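Local coordinates for protein sulfite dehydrogenase (Paracoccus pantotrophus, PDB 2XTS) that oxidises protein-bound sulfane sulfur in the Sox system, as the molybdenum-cofactor subunit of a molybdohemo-enzyme whose other subunit is a c-type cytochrome, at residues Asn145-Val151 with Met193-Asn199; Phe117-Asn123 with Met262-Ser266. All coordinates share one frame; numbering follows the deposited sequence.

Contact 1 (Asn145-Val151 with Met193-Asn199)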
ATOM      1  N   ASN A 145       6.336   0.893  -6.835  1.00  6.18           N
ATOM      2  CA  ASN A 145       7.179   0.804  -5.656  1.00  5.59           C
ATOM      3  C   ASN A 145       6.382   0.185  -4.543  1.00  5.44           C
ATOM      4  O   ASN A 145       5.413   0.738  -4.099  1.00  7.07           O
ATOM      5  CB  ASN A 145       7.658   2.209  -5.282  1.00  6.41           C
ATOM      6  CG  ASN A 145       8.692   2.248  -4.163  1.00  7.72           C
ATOM      7  OD1 ASN A 145       8.367   2.606  -3.007  1.00 10.77           O
ATOM      8  ND2 ASN A 145       9.909   1.972  -4.480  1.00  6.11           N
ATOM      9  N   MET A 146       6.808  -0.984  -4.124  1.00  6.31           N
ATOM     10  CA  MET A 146       6.070  -1.767  -3.149  1.00  6.11           C
ATOM     11  C   MET A 146       7.006  -2.322  -2.077  1.00  6.52           C
ATOM     12  O   MET A 146       8.215  -2.492  -2.269  1.00  6.91           O
ATOM     13  CB  MET A 146       5.326  -2.934  -3.820  1.00  6.23           C
ATOM     14  CG  MET A 146       4.495  -2.480  -4.987  1.00  7.65           C
ATOM     15  SD  MET A 146       3.399  -3.792  -5.554  1.00  8.49           S
ATOM     16  CE  MET A 146       2.677  -2.990  -6.985  1.00 10.20           C
ATOM     17  N   GLU A 147       6.407  -2.611  -0.924  1.00  6.14           N
ATOM     18  CA  GLU A 147       7.053  -3.356   0.159  1.00  6.50           C
ATOM     19  C   GLU A 147       6.870  -4.844  -0.099  1.00  6.94           C
ATOM     20  O   GLU A 147       5.742  -5.326  -0.054  1.00  7.61           O
ATOM     21  CB  GLU A 147       6.403  -2.989   1.490  1.00  7.32           C
ATOM     22  CG  GLU A 147       6.947  -3.752   2.700  1.00  8.31           C
ATOM     23  CD  GLU A 147       6.099  -3.559   3.945  1.00  8.96           C
ATOM     24  OE1 GLU A 147       4.949  -4.027   3.977  1.00 10.35           O
ATOM     25  OE2 GLU A 147       6.597  -2.976   4.925  1.00 10.95           O
ATOM     26  N   TYR A 148       7.965  -5.564  -0.313  1.00  6.43           N
ATOM     27  CA  TYR A 148       7.911  -6.994  -0.652  1.00  6.52           C
ATOM     28  C   TYR A 148       8.323  -7.831   0.515  1.00  6.25           C
ATOM     29  O   TYR A 148       9.257  -7.470   1.244  1.00  6.90           O
ATOM     30  CB  TYR A 148       8.841  -7.285  -1.835  1.00  6.09           C
ATOM     31  CG  TYR A 148       8.364  -6.667  -3.114  1.00  6.65           C
ATOM     32  CD1 TYR A 148       7.358  -7.267  -3.850  1.00  6.77           C
ATOM     33  CD2 TYR A 148       8.941  -5.499  -3.612  1.00  6.84           C
ATOM     34  CE1 TYR A 148       6.903  -6.696  -5.025  1.00  5.77           C
ATOM     35  CE2 TYR A 148       8.495  -4.929  -4.783  1.00  6.40           C
ATOM     36  CZ  TYR A 148       7.487  -5.541  -5.502  1.00  6.16           C
ATOM     37  OH  TYR A 148       7.032  -4.964  -6.681  1.00  7.15           O
ATOM     38  N   VAL A 149       7.652  -8.968   0.670  1.00  6.63           N
ATOM     39  CA  VAL A 149       8.120  -9.998   1.585  1.00  7.41           C
ATOM     40  C   VAL A 149       8.201 -11.310   0.814  1.00  6.85           C
ATOM     41  O   VAL A 149       7.323 -11.667   0.022  1.00  7.05           O
ATOM     42  CB  VAL A 149       7.197 -10.140   2.821  1.00  7.31           C
ATOM     43  CG1 VAL A 149       7.648 -11.284   3.755  1.00  8.70           C
ATOM     44  CG2 VAL A 149       7.149  -8.826   3.561  1.00  8.96           C
ATOM     45  N   GLY A 150       9.268 -12.052   1.084  1.00  6.82           N
ATOM     46  CA  GLY A 150       9.493 -13.331   0.452  1.00  7.77           C
ATOM     47  C   GLY A 150      10.726 -13.976   0.997  1.00  7.63           C
ATOM     48  O   GLY A 150      11.052 -13.789   2.170  1.00 10.11           O
ATOM     49  N   VAL A 151      11.376 -14.765   0.154  1.00  7.99           N
ATOM     50  CA  VAL A 151      12.512 -15.565   0.569  1.00  8.80           C
ATOM     51  C   VAL A 151      13.689 -15.211  -0.344  1.00  8.61           C
ATOM     52  O   VAL A 151      13.527 -15.151  -1.564  1.00  9.60           O
ATOM     53  CB  VAL A 151      12.175 -17.074   0.463  1.00 10.13           C
ATOM     54  CG1 VAL A 151      13.395 -17.931   0.722  1.00 13.06           C
ATOM     55  CG2 VAL A 151      11.004 -17.447   1.373  1.00 11.33           C
ATOM     56  N   MET A 193      15.176 -11.607  -4.422  1.00  8.68           N
ATOM     57  CA  MET A 193      14.167 -12.263  -3.603  1.00  8.43           C
ATOM     58  C   MET A 193      13.121 -12.924  -4.492  1.00  7.68           C
ATOM     59  O   MET A 193      12.777 -12.402  -5.559  1.00  8.30           O
ATOM     60  CB  MET A 193      13.497 -11.199  -2.706  1.00 11.60           C
ATOM     61  CG  MET A 193      12.259 -11.633  -1.928  1.00 12.85           C
ATOM     62  SD  MET A 193      11.260 -10.274  -1.331  1.00 13.03           S
ATOM     63  CE  MET A 193      12.482  -9.461  -0.313  1.00 15.53           C
ATOM     64  N   LEU A 194      12.610 -14.068  -4.049  1.00  7.45           N
ATOM     65  CA  LEU A 194      11.347 -14.604  -4.525  1.00  7.94           C
ATOM     66  C   LEU A 194      10.261 -14.058  -3.610  1.00  7.96           C
ATOM     67  O   LEU A 194      10.137 -14.476  -2.452  1.00  8.60           O
ATOM     68  CB  LEU A 194      11.372 -16.144  -4.530  1.00  8.80           C
ATOM     69  CG  LEU A 194      10.145 -16.833  -5.111  1.00 11.53           C
ATOM     70  CD1 LEU A 194      10.068 -16.612  -6.624  1.00 13.47           C
ATOM     71  CD2 LEU A 194      10.129 -18.312  -4.733  1.00 15.04           C
ATOM     72  N   ALA A 195       9.486 -13.121  -4.141  1.00  7.30           N
ATOM     73  CA  ALA A 195       8.487 -12.394  -3.360  1.00  7.76           C
ATOM     74  C   ALA A 195       7.125 -13.017  -3.516  1.00  7.45           C
ATOM     75  O   ALA A 195       6.729 -13.393  -4.606  1.00  7.38           O
ATOM     76  CB  ALA A 195       8.432 -10.954  -3.806  1.00  8.62           C
ATOM     77  N   PHE A 196       6.404 -13.116  -2.404  1.00  7.32           N
ATOM     78  CA  PHE A 196       5.007 -13.572  -2.404  1.00  8.05           C
ATOM     79  C   PHE A 196       4.041 -12.506  -1.962  1.00  8.62           C
ATOM     80  O   PHE A 196       2.850 -12.575  -2.314  1.00 11.29           O
ATOM     81  CB  PHE A 196       4.756 -14.752  -1.457  1.00 10.14           C
ATOM     82  CG  PHE A 196       5.881 -15.703  -1.338  1.00 10.30           C
ATOM     83  CD1 PHE A 196       6.376 -16.348  -2.477  1.00 13.25           C
ATOM     84  CD2 PHE A 196       6.450 -15.987  -0.104  1.00 15.57           C
ATOM     85  CE1 PHE A 196       7.437 -17.232  -2.379  1.00 14.79           C
ATOM     86  CE2 PHE A 196       7.508 -16.879  -0.003  1.00 15.12           C
ATOM     87  CZ  PHE A 196       7.998 -17.500  -1.143  1.00 16.39           C
ATOM     88  N   PHE A 197       4.520 -11.535  -1.205  1.00  7.48           N
ATOM     89  CA  PHE A 197       3.648 -10.460  -0.707  1.00  7.03           C
ATOM     90  C   PHE A 197       4.159  -9.127  -1.218  1.00  6.83           C
ATOM     91  O   PHE A 197       5.360  -8.923  -1.312  1.00  7.47           O
ATOM     92  CB  PHE A 197       3.679 -10.421   0.823  1.00  7.40           C
ATOM     93  CG  PHE A 197       3.182 -11.648   1.477  1.00  8.79           C
ATOM     94  CD1 PHE A 197       1.838 -11.833   1.777  1.00 10.25           C
ATOM     95  CD2 PHE A 197       4.074 -12.631   1.823  1.00  9.56           C
ATOM     96  CE1 PHE A 197       1.419 -13.005   2.411  1.00 13.40           C
ATOM     97  CE2 PHE A 197       3.644 -13.792   2.441  1.00 11.69           C
ATOM     98  CZ  PHE A 197       2.326 -13.963   2.744  1.00 13.63           C
ATOM     99  N   ALA A 198       3.231  -8.243  -1.561  1.00  7.20           N
ATOM    100  CA  ALA A 198       3.549  -6.889  -2.020  1.00  7.27           C
ATOM    101  C   ALA A 198       2.533  -5.960  -1.388  1.00  6.82           C
ATOM    102  O   ALA A 198       1.323  -6.135  -1.544  1.00  7.39           O
ATOM    103  CB  ALA A 198       3.509  -6.804  -3.523  1.00  8.45           C
ATOM    104  N   ASN A 199       3.017  -4.980  -0.641  1.00  6.51           N
ATOM    105  CA  ASN A 199       2.204  -4.015   0.097  1.00  6.97           C
ATOM    106  C   ASN A 199       1.188  -4.760   0.977  1.00  7.22           C
ATOM    107  O   ASN A 199      -0.014  -4.473   0.956  1.00  8.02           O
ATOM    108  CB  ASN A 199       1.535  -3.035  -0.862  1.00  6.70           C
ATOM    109  CG  ASN A 199       2.495  -2.031  -1.435  1.00  6.31           C
ATOM    110  OD1 ASN A 199       3.616  -1.850  -0.952  1.00  7.71           O
ATOM    111  ND2 ASN A 199       2.062  -1.359  -2.488  1.00  7.81           N
TER
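Val149 O takes two backbone donors at once, Phe197 N at 3.1 Å and Phe196 N at 3.0 Å, both lying in its carbonyl plane. Two consecutive residues facing one is the classic beta bulge, and it shifts the register of this antiparallel pair by one residue between Val149 and Gly150. At the bulge the CA of Gly150 comes within 3.2 Å of Leu194 O, close enough for a CA-H...O contact; a CB on Gly150 would collide with that oxygen. Beyond it Val151 and Leu194 exchange two backbone bonds.

At the far end Asn199 extends the ladder with its side chain: OD1 accepts Glu147 N at 2.9 Å along a nearly straight N-H (167°), while Asn199 N returns a bond to Glu147 O. With CG swung beside the backbone N (chi1 -74°), the amide crosses the Met146 chain at about a right angle. Replacing Asn199 by alanine removes the amide and is likely to leave Glu147 N without its acceptor and Gln68 OE1 without this donor.

Met146 SD and Tyr148 CE1 both rest on Ala198 CB, at 3.6 and 3.7 Å. The Glu147 carboxylate bonds Thr64 and Ile65 of the second subunit. Strand 112-119 pairs with the other edge of 143-152, strand 212-214 adjoins 193-198, and helix 153-160 packs on Val151 and Leu194.

Contact 2 (Phe117-Asn123 with Met262-Ser266). With 2MO (molybdenum (IV)oxide), chain F; MTE (phosphonic acidmono-(2-amino-5,6-dimercapto-4-oxo-3,7,8a,9,10,10a-hexahydro-4H-8-oxa-1,3,9,10-tetraaza-anthracen-7-ylmethyl)ester), chain E.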
ATOM      1  N   PHE A 117      11.726  -0.157  -6.132  1.00  5.94           N
ATOM      2  CA  PHE A 117      11.047   0.242  -7.328  1.00  6.14           C
ATOM      3  C   PHE A 117      11.284  -0.771  -8.447  1.00  5.44           C
ATOM      4  O   PHE A 117      12.402  -1.282  -8.638  1.00  6.35           O
ATOM      5  CB  PHE A 117      11.476   1.663  -7.789  1.00  6.13           C
ATOM      6  CG  PHE A 117      12.877   1.754  -8.372  1.00  5.98           C
ATOM      7  CD1 PHE A 117      13.136   1.399  -9.695  1.00  6.37           C
ATOM      8  CD2 PHE A 117      13.937   2.195  -7.594  1.00  6.40           C
ATOM      9  CE1 PHE A 117      14.415   1.480 -10.218  1.00  6.50           C
ATOM     10  CE2 PHE A 117      15.186   2.254  -8.114  1.00  6.35           C
ATOM     11  CZ  PHE A 117      15.438   1.884  -9.419  1.00  7.18           C
ATOM     12  N   CYS A 118      10.213  -1.033  -9.198  1.00  5.92           N
ATOM     13  CA  CYS A 118      10.259  -1.827 -10.422  1.00  6.13           C
ATOM     14  C   CYS A 118      10.012  -0.856 -11.563  1.00  5.21           C
ATOM     15  O   CYS A 118       8.899  -0.364 -11.693  1.00  6.05           O
ATOM     16  CB  CYS A 118       9.177  -2.900 -10.395  1.00  5.77           C
ATOM     17  SG  CYS A 118       9.118  -3.908 -11.884  1.00  8.16           S
ATOM     18  N   GLU A 119      11.070  -0.502 -12.302  1.00  6.38           N
ATOM     19  CA  GLU A 119      10.973   0.426 -13.417  1.00  6.73           C
ATOM     20  C   GLU A 119      11.226  -0.342 -14.702  1.00  5.85           C
ATOM     21  O   GLU A 119      12.276  -0.961 -14.872  1.00  7.54           O
ATOM     22  CB  GLU A 119      11.942   1.593 -13.300  1.00  7.02           C
ATOM     23  CG  GLU A 119      11.755   2.600 -14.416  1.00  6.44           C
ATOM     24  CD  GLU A 119      12.699   3.787 -14.388  1.00  8.08           C
ATOM     25  OE1 GLU A 119      13.766   3.716 -13.731  1.00  8.54           O
ATOM     26  OE2 GLU A 119      12.341   4.781 -15.075  1.00  8.40           O
ATOM     27  N   CYS A 120      10.268  -0.306 -15.614  1.00  6.40           N
ATOM     28  CA  CYS A 120      10.496  -0.923 -16.922  1.00  6.70           C
ATOM     29  C   CYS A 120      11.693  -0.246 -17.606  1.00  7.34           C
ATOM     30  O   CYS A 120      11.847   0.955 -17.563  1.00  7.39           O
ATOM     31  CB  CYS A 120       9.260  -0.754 -17.780  1.00  7.33           C
ATOM     32  SG  CYS A 120       9.367  -1.609 -19.382  1.00  8.21           S
ATOM     33  N   ALA A 121      12.531  -1.060 -18.236  1.00  7.88           N
ATOM     34  CA  ALA A 121      13.669  -0.572 -18.981  1.00  7.79           C
ATOM     35  C   ALA A 121      13.256   0.487 -19.989  1.00  7.28           C
ATOM     36  O   ALA A 121      14.044   1.405 -20.294  1.00  7.24           O
ATOM     37  CB  ALA A 121      14.333  -1.725 -19.717  1.00  8.40           C
ATOM     38  N   ALA A 122      12.046   0.323 -20.529  1.00  7.11           N
ATOM     39  CA  ALA A 122      11.494   1.187 -21.570  1.00  7.55           C
ATOM     40  C   ALA A 122      10.832   2.464 -21.053  1.00  7.13           C
ATOM     41  O   ALA A 122      10.288   3.216 -21.846  1.00  7.55           O
ATOM     42  CB  ALA A 122      10.531   0.388 -22.462  1.00  8.50           C
ATOM     43  N   ASN A 123      10.862   2.713 -19.741  1.00  6.84           N
ATOM     44  CA  ASN A 123      10.195   3.892 -19.195  1.00  6.71           C
ATOM     45  C   ASN A 123      10.816   5.156 -19.810  1.00  7.05           C
ATOM     46  O   ASN A 123      12.031   5.335 -19.798  1.00  8.19           O
ATOM     47  CB  ASN A 123      10.308   3.897 -17.675  1.00  6.52           C
ATOM     48  CG  ASN A 123       9.318   4.820 -17.006  1.00  5.54           C
ATOM     49  OD1 ASN A 123       8.223   5.074 -17.521  1.00  6.65           O
ATOM     50  ND2 ASN A 123       9.678   5.287 -15.817  1.00  7.71           N
ATOM     51  N   MET A 262      19.305   0.349 -13.307  1.00  7.08           N
ATOM     52  CA  MET A 262      18.572   1.558 -13.640  1.00  7.30           C
ATOM     53  C   MET A 262      19.261   2.741 -12.940  1.00  7.68           C
ATOM     54  O   MET A 262      19.421   2.753 -11.724  1.00  8.89           O
ATOM     55  CB  MET A 262      17.109   1.422 -13.212  1.00  7.45           C
ATOM     56  CG  MET A 262      16.379   0.248 -13.829  1.00  7.74           C
ATOM     57  SD  MET A 262      16.349   0.303 -15.641  1.00  8.63           S
ATOM     58  CE  MET A 262      15.110   1.564 -15.932  1.00  9.64           C
ATOM     59  N   ASP A 263      19.639   3.756 -13.702  1.00  7.42           N
ATOM     60  CA  ASP A 263      20.392   4.878 -13.150  1.00  7.17           C
ATOM     61  C   ASP A 263      19.489   5.936 -12.487  1.00  7.24           C
ATOM     62  O   ASP A 263      18.267   5.971 -12.693  1.00  8.26           O
ATOM     63  CB  ASP A 263      21.236   5.521 -14.257  1.00  7.37           C
ATOM     64  CG  ASP A 263      22.331   4.608 -14.789  1.00  8.73           C
ATOM     65  OD1 ASP A 263      22.887   3.794 -14.025  1.00  9.37           O
ATOM     66  OD2 ASP A 263      22.643   4.736 -15.989  1.00  8.45           O
ATOM     67  N   ALA A 264      20.112   6.824 -11.714  1.00  7.33           N
ATOM     68  CA  ALA A 264      19.385   7.851 -10.974  1.00  7.08           C
ATOM     69  C   ALA A 264      18.501   8.671 -11.883  1.00  6.91           C
ATOM     70  O   ALA A 264      18.913   9.106 -12.960  1.00  7.61           O
ATOM     71  CB  ALA A 264      20.349   8.759 -10.211  1.00  7.99           C
ATOM     72  N   LYS A 265      17.282   8.917 -11.409  1.00  6.90           N
ATOM     73  CA  LYS A 265      16.263   9.514 -12.216  1.00  6.72           C
ATOM     74  C   LYS A 265      15.287  10.266 -11.316  1.00  5.94           C
ATOM     75  O   LYS A 265      15.174   9.991 -10.134  1.00  6.59           O
ATOM     76  CB  LYS A 265      15.540   8.392 -12.969  1.00  7.13           C
ATOM     77  CG  LYS A 265      14.611   8.820 -14.062  1.00  6.90           C
ATOM     78  CD  LYS A 265      14.250   7.625 -14.927  1.00  7.54           C
ATOM     79  CE  LYS A 265      13.164   7.927 -15.923  1.00  8.86           C
ATOM     80  NZ  LYS A 265      12.932   6.797 -16.871  1.00  8.53           N
ATOM     81  N   SER A 266      14.548  11.186 -11.899  1.00  6.17           N
ATOM     82  CA  SER A 266      13.513  11.917 -11.184  1.00  6.99           C
ATOM     83  C   SER A 266      12.509  12.495 -12.131  1.00  6.72           C
ATOM     84  O   SER A 266      12.776  12.689 -13.315  1.00  7.31           O
ATOM     85  CB  SER A 266      14.084  13.063 -10.354  1.00  7.31           C
ATOM     86  OG  SER A 266      14.559  14.121 -11.161  1.00  8.20           O
TER
HETATM   87 MO   2MO F 501       9.905  -3.913 -19.067  1.00  2.84          MO
HETATM   88  OT1 2MO F 501      11.661  -3.872 -18.702  1.00  3.00           O
HETATM   89  OT2 2MO F 501       9.523  -3.934 -20.988  1.00  3.23           O
HETATM   90  N1  MTE E 500       7.594 -11.921 -16.184  1.00  1.84           N
HETATM   91  C2  MTE E 500       6.986 -12.765 -17.011  1.00  1.98           C
HETATM   92  N2  MTE E 500       6.894 -14.065 -16.657  1.00  2.25           N
HETATM   93  N3  MTE E 500       6.440 -12.361 -18.173  1.00  1.71           N
HETATM   94  C4  MTE E 500       6.487 -11.064 -18.593  1.00  1.99           C
HETATM   95  O4  MTE E 500       5.945 -10.768 -19.679  1.00  2.29           O
HETATM   96  N5  MTE E 500       7.359  -8.764 -18.093  1.00  2.13           N
HETATM   97  C6  MTE E 500       8.508  -8.177 -17.444  1.00  2.15           C
HETATM   98  C7  MTE E 500       8.581  -8.409 -15.943  1.00  0.97           C
HETATM   99  N8  MTE E 500       8.397  -9.807 -15.649  1.00  0.67           N
HETATM  100  C9  MTE E 500       7.161 -10.091 -17.757  1.00  1.89           C
HETATM  101  C10 MTE E 500       7.737 -10.600 -16.507  1.00  2.16           C
HETATM  102  C1' MTE E 500       8.649  -6.689 -17.715  1.00  1.65           C
HETATM  103  S1' MTE E 500       9.215  -6.169 -19.287  1.00  2.47           S
HETATM  104  C2' MTE E 500       8.428  -5.765 -16.751  1.00  1.29           C
HETATM  105  S2' MTE E 500       8.760  -4.095 -16.990  1.00  2.44           S
HETATM  106  C3' MTE E 500       7.909  -6.214 -15.401  1.00  1.67           C
HETATM  107  O3' MTE E 500       7.587  -7.612 -15.323  1.00  1.77           O
HETATM  108  C4' MTE E 500       6.629  -5.472 -15.065  1.00  2.01           C
HETATM  109  O4' MTE E 500       6.191  -5.841 -13.750  1.00  2.04           O
HETATM  110  P   MTE E 500       4.664  -5.499 -13.400  1.00  2.05           P
HETATM  111  O1P MTE E 500       4.672  -3.948 -13.550  1.00  2.28           O
HETATM  112  O2P MTE E 500       3.746  -6.105 -14.410  1.00  2.22           O
HETATM  113  O3P MTE E 500       4.488  -5.918 -11.981  1.00  2.34           O
HETATM  114  O   HOH W   1      16.310   4.781 -14.335  1.00  9.75           O
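Glu119 OE2 receives Lys265 NZ at 2.8 Å in a salt bridge, the ammonium arriving almost on the line of the C-O bond, while Asn123 ND2 donates to the same oxygen from its anti side, also at 2.8 Å. Two donors thus hold OE2. Lys265 gets there as a fully extended chain, and Asn370 O takes a further bond from its NZ; with acceptors round the ammonium and two donors on OE2, the buried pair probably stays ionised.

Met262 fills the tight part. Its chain folds back at chi2 and chi3 (-59° and -76°), which brings CE against the Glu119 carboxylate, 3.4 Å from OE1, and near the backbone at Cys120 O and Ala121 CA. Further back along the same chain, CB meets the Phe117 ring at its edge, CE1 being 4.0 Å away; Trp291 packs edge-to-face with the same ring.

Glu119 ends strand 112-119, and the chain then makes a type I turn from Cys120 to Asn123, closed by Asn123 N to Cys120 O. This is the cysteine loop of the sulfite oxidase family: Cys120 SG binds molybdenum at 2.4 Å alongside the two dithiolene sulfurs of the pterin, and Ala121 N donates to OT1.

The Asp263 side is looser, with Glu119 and Asp263 meeting through a water that donates to both Glu119 OE1 and Asp263 O, at 2.8 Å each; Trp291 NE1 also donates to OE1. The CB of Asp263 points away from 117-123, and its carboxylate forms a salt bridge with Arg151 and a hydrogen bond with Tyr156 of the cytochrome chain.

How the contacts relate
The two contacts lie with their centres about 18 Å apart and share one antiparallel sheet: strand 112-119 of contact 2 is the neighbour of strand 143-152 of contact 1. They meet where Asn145 packs on Phe117. Along the chain, 117-123 comes first, then both segments of contact 1, and 262-266 last, so contact 2 encloses contact 1 in sequence. Contact 1 stays within the molybdopterin-binding domain, pairing its strands, whereas contact 2 ties that domain to the dimerisation domain and its strand 265-270. One sheet thus carries both Glu147 at the subunit interface and, at the end of strand 112-119, the molybdenum-binding loop, which contact 2 joins to the second domain.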